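PDB 6K9Z: galactose-1-phosphate uridylyltransferase from Pyrobaculum aerophilum str. IM2, which probably binds zinc and transfers uridylyl groups between UDP-glucose and hexose 1-phosphates such as galactose 1-phosphate. Local coordinates for residues 182-187 / 300-305; 238-243 / 306-311. The protein carries 1 engineered substitution. All blocks are in the same frame, centred on the assembly; numbering follows the deposited sequence.

Interaction 1. Residues 182-187 / 300-305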
# COMPACT_ATOMS: atom_id res chain seq x y z
N ARG A 182 -11.82 -2.65 22.24
CA ARG A 182 -11.46 -3.31 20.96
C ARG A 182 -10.62 -4.57 21.21
O ARG A 182 -10.07 -5.10 20.23
CB ARG A 182 -10.76 -2.32 20.03
CG ARG A 182 -11.70 -1.34 19.35
CD ARG A 182 -10.95 -0.29 18.55
NE ARG A 182 -9.91 0.32 19.37
CZ ARG A 182 -10.06 1.43 20.07
NH1 ARG A 182 -11.20 2.08 20.04
NH2 ARG A 182 -9.05 1.88 20.79
N LEU A 183 -10.50 -5.01 22.46
CA LEU A 183 -9.66 -6.21 22.70
C LEU A 183 -10.42 -7.39 22.11
O LEU A 183 -11.62 -7.49 22.39
CB LEU A 183 -9.46 -6.36 24.22
CG LEU A 183 -8.44 -7.41 24.68
CD1 LEU A 183 -7.04 -7.15 24.14
CD2 LEU A 183 -8.36 -7.40 26.20
N VAL A 184 -9.79 -8.28 21.36
CA VAL A 184 -10.49 -9.49 20.84
C VAL A 184 -10.00 -10.73 21.60
O VAL A 184 -10.77 -11.69 21.69
CB VAL A 184 -10.35 -9.64 19.33
CG1 VAL A 184 -10.98 -8.46 18.63
CG2 VAL A 184 -8.91 -9.89 18.94
N PHE A 185 -8.77 -10.72 22.14
CA PHE A 185 -8.20 -11.88 22.85
C PHE A 185 -7.03 -11.42 23.71
O PHE A 185 -6.29 -10.49 23.33
CB PHE A 185 -7.80 -12.99 21.88
CG PHE A 185 -7.09 -14.13 22.55
CD1 PHE A 185 -7.81 -15.04 23.31
CD2 PHE A 185 -5.71 -14.29 22.48
CE1 PHE A 185 -7.18 -16.10 23.95
CE2 PHE A 185 -5.08 -15.31 23.19
CZ PHE A 185 -5.82 -16.22 23.92
N GLN A 186 -6.84 -12.08 24.85
CA GLN A 186 -5.60 -11.86 25.61
C GLN A 186 -5.30 -13.13 26.36
O GLN A 186 -6.21 -13.93 26.66
CB GLN A 186 -5.71 -10.65 26.52
CG GLN A 186 -6.61 -10.90 27.73
CD GLN A 186 -6.71 -9.66 28.58
OE1 GLN A 186 -5.70 -9.08 28.94
NE2 GLN A 186 -7.94 -9.25 28.89
N ASN A 187 -4.01 -13.31 26.61
CA ASN A 187 -3.50 -14.38 27.49
C ASN A 187 -2.54 -13.74 28.51
O ASN A 187 -2.54 -12.50 28.68
CB ASN A 187 -3.04 -15.64 26.75
CG ASN A 187 -1.92 -15.40 25.78
OD1 ASN A 187 -1.15 -14.46 25.93
ND2 ASN A 187 -1.81 -16.27 24.78
N GLU A 300 -17.00 -1.65 16.08
CA GLU A 300 -17.96 -2.69 15.63
C GLU A 300 -17.17 -3.89 15.10
O GLU A 300 -17.53 -5.03 15.42
CB GLU A 300 -18.89 -2.17 14.53
CG GLU A 300 -19.86 -3.22 14.01
CD GLU A 300 -20.96 -2.74 13.06
OE1 GLU A 300 -21.26 -1.51 13.02
OE2 GLU A 300 -21.53 -3.60 12.36
N THR A 301 -16.09 -3.68 14.35
CA THR A 301 -15.29 -4.80 13.80
C THR A 301 -14.66 -5.61 14.95
O THR A 301 -14.74 -6.84 14.92
CB THR A 301 -14.34 -4.32 12.70
OG1 THR A 301 -15.19 -3.81 11.65
CG2 THR A 301 -13.48 -5.47 12.23
N ALA A 302 -14.08 -4.96 15.96
CA ALA A 302 -13.60 -5.68 17.16
C ALA A 302 -14.72 -6.56 17.76
O ALA A 302 -14.44 -7.71 18.14
CB ALA A 302 -13.07 -4.68 18.13
N ALA A 303 -15.93 -6.04 17.92
CA ALA A 303 -17.03 -6.78 18.58
C ALA A 303 -17.31 -8.05 17.76
O ALA A 303 -17.54 -9.15 18.34
CB ALA A 303 -18.27 -5.92 18.71
N ARG A 304 -17.35 -7.90 16.43
CA ARG A 304 -17.66 -9.04 15.52
C ARG A 304 -16.55 -10.09 15.54
O ARG A 304 -16.83 -11.32 15.61
CB ARG A 304 -17.85 -8.57 14.07
CG ARG A 304 -19.17 -7.87 13.85
CD ARG A 304 -19.20 -7.36 12.42
NE ARG A 304 -19.22 -8.38 11.35
CZ ARG A 304 -18.19 -8.70 10.51
NH1 ARG A 304 -17.01 -8.09 10.60
NH2 ARG A 304 -18.39 -9.64 9.57
N ILE A 305 -15.29 -9.64 15.51
CA ILE A 305 -14.13 -10.58 15.58
C ILE A 305 -14.21 -11.31 16.92
O ILE A 305 -14.05 -12.53 16.94
CB ILE A 305 -12.79 -9.84 15.40
CG1 ILE A 305 -12.70 -9.24 13.99
CG2 ILE A 305 -11.61 -10.73 15.72
CD1 ILE A 305 -11.47 -8.44 13.77

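Interaction 2. Residues 238-243 / 306-311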
# COMPACT_ATOMS: atom_id res chain seq x y z
N LYS A 238 -10.85 -16.61 10.16
CA LYS A 238 -11.19 -17.68 9.21
C LYS A 238 -12.71 -17.81 9.15
O LYS A 238 -13.23 -18.24 8.10
CB LYS A 238 -10.53 -18.99 9.61
CG LYS A 238 -10.11 -19.90 8.47
CD LYS A 238 -9.38 -21.14 8.96
CE LYS A 238 -9.02 -22.09 7.84
NZ LYS A 238 -9.32 -23.49 8.19
N GLN A 239 -13.41 -17.51 10.25
CA GLN A 239 -14.90 -17.67 10.24
C GLN A 239 -15.68 -16.37 10.43
O GLN A 239 -16.90 -16.40 10.16
CB GLN A 239 -15.36 -18.64 11.34
CG GLN A 239 -14.24 -19.39 12.05
CD GLN A 239 -14.71 -19.95 13.37
OE1 GLN A 239 -15.82 -20.48 13.48
NE2 GLN A 239 -13.88 -19.83 14.38
N VAL A 240 -15.06 -15.26 10.85
CA VAL A 240 -15.86 -14.04 11.12
C VAL A 240 -16.70 -13.72 9.88
O VAL A 240 -17.78 -13.21 10.06
CB VAL A 240 -14.99 -12.84 11.56
CG1 VAL A 240 -14.03 -12.41 10.47
CG2 VAL A 240 -15.86 -11.68 12.01
N ALA A 241 -16.24 -14.02 8.67
CA ALA A 241 -17.02 -13.72 7.44
C ALA A 241 -17.73 -14.98 6.89
O ALA A 241 -18.40 -14.85 5.90
CB ALA A 241 -16.14 -13.03 6.42
N GLY A 242 -17.61 -16.17 7.47
CA GLY A 242 -18.36 -17.34 6.97
C GLY A 242 -17.51 -18.25 6.09
O GLY A 242 -17.83 -19.46 6.04
N ILE A 243 -16.48 -17.72 5.42
CA ILE A 243 -15.49 -18.49 4.61
C ILE A 243 -14.10 -18.02 5.00
O ILE A 243 -13.96 -16.86 5.38
CB ILE A 243 -15.73 -18.30 3.10
CG1 ILE A 243 -15.74 -16.81 2.71
CG2 ILE A 243 -17.00 -19.02 2.62
CD1 ILE A 243 -16.22 -16.52 1.31
N LYS A 306 -14.40 -10.56 17.99
CA LYS A 306 -14.41 -11.16 19.36
C LYS A 306 -15.52 -12.21 19.44
O LYS A 306 -15.24 -13.32 20.03
CB LYS A 306 -14.51 -10.09 20.44
CG LYS A 306 -14.34 -10.61 21.87
CD LYS A 306 -14.61 -9.47 22.81
CE LYS A 306 -13.71 -9.48 24.01
NZ LYS A 306 -14.22 -10.49 24.96
N ALA A 307 -16.70 -11.95 18.90
CA ALA A 307 -17.84 -12.90 18.97
C ALA A 307 -17.41 -14.17 18.23
O ALA A 307 -17.66 -15.30 18.76
CB ALA A 307 -19.11 -12.29 18.40
N ALA A 308 -16.83 -14.02 17.03
CA ALA A 308 -16.41 -15.17 16.20
C ALA A 308 -15.34 -15.97 16.94
O ALA A 308 -15.32 -17.22 16.86
CB ALA A 308 -15.89 -14.75 14.84
N LEU A 309 -14.46 -15.25 17.62
CA LEU A 309 -13.25 -15.78 18.28
C LEU A 309 -13.66 -16.69 19.43
O LEU A 309 -12.88 -17.61 19.72
CB LEU A 309 -12.42 -14.60 18.77
CG LEU A 309 -11.04 -14.94 19.29
CD1 LEU A 309 -10.06 -13.83 18.94
CD2 LEU A 309 -11.05 -15.22 20.78
N GLN A 310 -14.83 -16.47 20.03
CA GLN A 310 -15.34 -17.30 21.15
C GLN A 310 -15.41 -18.76 20.71
O GLN A 310 -15.18 -19.66 21.56
CB GLN A 310 -16.72 -16.87 21.65
CG GLN A 310 -16.72 -15.46 22.23
CD GLN A 310 -15.56 -15.12 23.14
OE1 GLN A 310 -15.57 -15.49 24.32
NE2 GLN A 310 -14.57 -14.38 22.64
N LYS A 311 -15.68 -19.02 19.43
CA LYS A 311 -15.84 -20.40 18.91
C LYS A 311 -14.46 -21.06 18.74
O LYS A 311 -14.44 -22.31 18.65
CB LYS A 311 -16.65 -20.38 17.61
CG LYS A 311 -17.97 -19.61 17.69
CD LYS A 311 -18.67 -19.39 16.34
CE LYS A 311 -19.03 -20.68 15.62
NZ LYS A 311 -19.58 -21.73 16.52

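Interaction 1. Residues 182-187 / 300-305
Strand 183-186, at one edge of the antiparallel half-barrel sheet within this chain, meets the C-terminal helix 298-309 here, and Val184 and Ala302 carry the join. The methyl of Ala302 sits against the main chain just ahead of the strand: its CB is 3.5 Å from Arg182 CA and 3.8 Å from Arg182 CG, so backbone and the root of a side chain share one small methyl. That shortness of side chain lets the helix come near, with CA atoms of Arg182 and Ala302 5.0 Å apart. Val184 points toward the helix and reaches it with one branch. CG1 of Val184, anti to the carbonyl carbon (chi1 -62°), lies 3.6 Å from Ala302 O and 3.7 Å from Ile305 CG2, and the two branched side chains meet at a slant. Ala302 and Ile305, three residues apart, fall on the same face of the helix, which is why both reach the sheet; Ile305 and Val184 also touch Val204 of strand 202-208.

Within the sheet, Val184 and Phe185 both pair with Ala192 of strand 190-193, a classic beta bulge in the edge strand. Phe185 turns to helix 220-240 and makes no contact with 300-305. Beta-branched valine and isoleucine suit the buried apolar seam. The long side chain of Arg182 lends its aliphatic base to Ala302, then bends at chi3 (-50°) and carries its guanidinium away from the segment 300-305. There NH1 forms salt bridges with Glu299 and with Glu65 of the second subunit, while NH2 pairs with Glu179, so this end of the seam reaches the dimer contact.

Interaction 2. Residues 238-243 / 306-311
Apolar packing comes first, between Val240 at the end of helix 220-240 and Ala308 of helix 298-309. The methyl of Ala308 points at the other helix and lies against the main chain as much as the side chain: CB is 3.8 Å from Val240 CA and 3.9 Å from Val240 CB. A chi1 of 64° puts CG1 of the valine between the backbone N and the carbonyl carbon and leaves CG2 anti to N, on the Ala308 side, where Val240 CG2 is 4.2 Å from Ala308 CB. Alanine fits since a single methyl brings Val240 CA and Ala308 CA to 5.2 Å, while the valine also packs on Met245.

Polar side chains lie at the solvent-facing margin as loose van der Waals neighbours. Gln239 runs out extended beyond CG, and its OE1 lies 3.9 Å from Lys311 CE, the lysine chain crossing it at a slant. On the other branch of the amide, Gln239 NE2 stays 3.9 Å from Ala308 O, too far for a bond. Flexible, partly polar chains suit this margin, where their aliphatic parts can pack at the surface; Gln239 also touches Cys312, whose disulfide to Cys235 ties the same two regions covalently.

Hydrogen bonds act within each segment. Gln310 NE2 folds back to Lys306 O at 2.9 Å, the N-H...O angle being 159°. Gly242 N bonds to Gln239 O as the chain leaves the helix, and Gly242 takes a positive phi of 99°, which glycine adopts readily. The whole is plain helix-to-helix packing at the surface of the C-terminal HIT-clan domain, far from the metal and nucleotide sites, with an alanine at the point of closest approach.

Read from the N terminus, the chain first lays down the edge strand in 182-187 and later reaches the end of helix 220-240 in 238-243, before returning as helix 298-309. The first half of that helix closes interaction 1, a loop of 112 residues, and its second half closes interaction 2, a loop of 62. Because the segments alternate, the two loops cross. One C-terminal helix thereby fastens the edge of the sheet to helix 220-240, with contact centres about 11 Å apart. Leu309 bridges them, touching Val184 and Phe185 on the strand and Ile232 and Ala236 on the helix, while Arg304 packs on Val240.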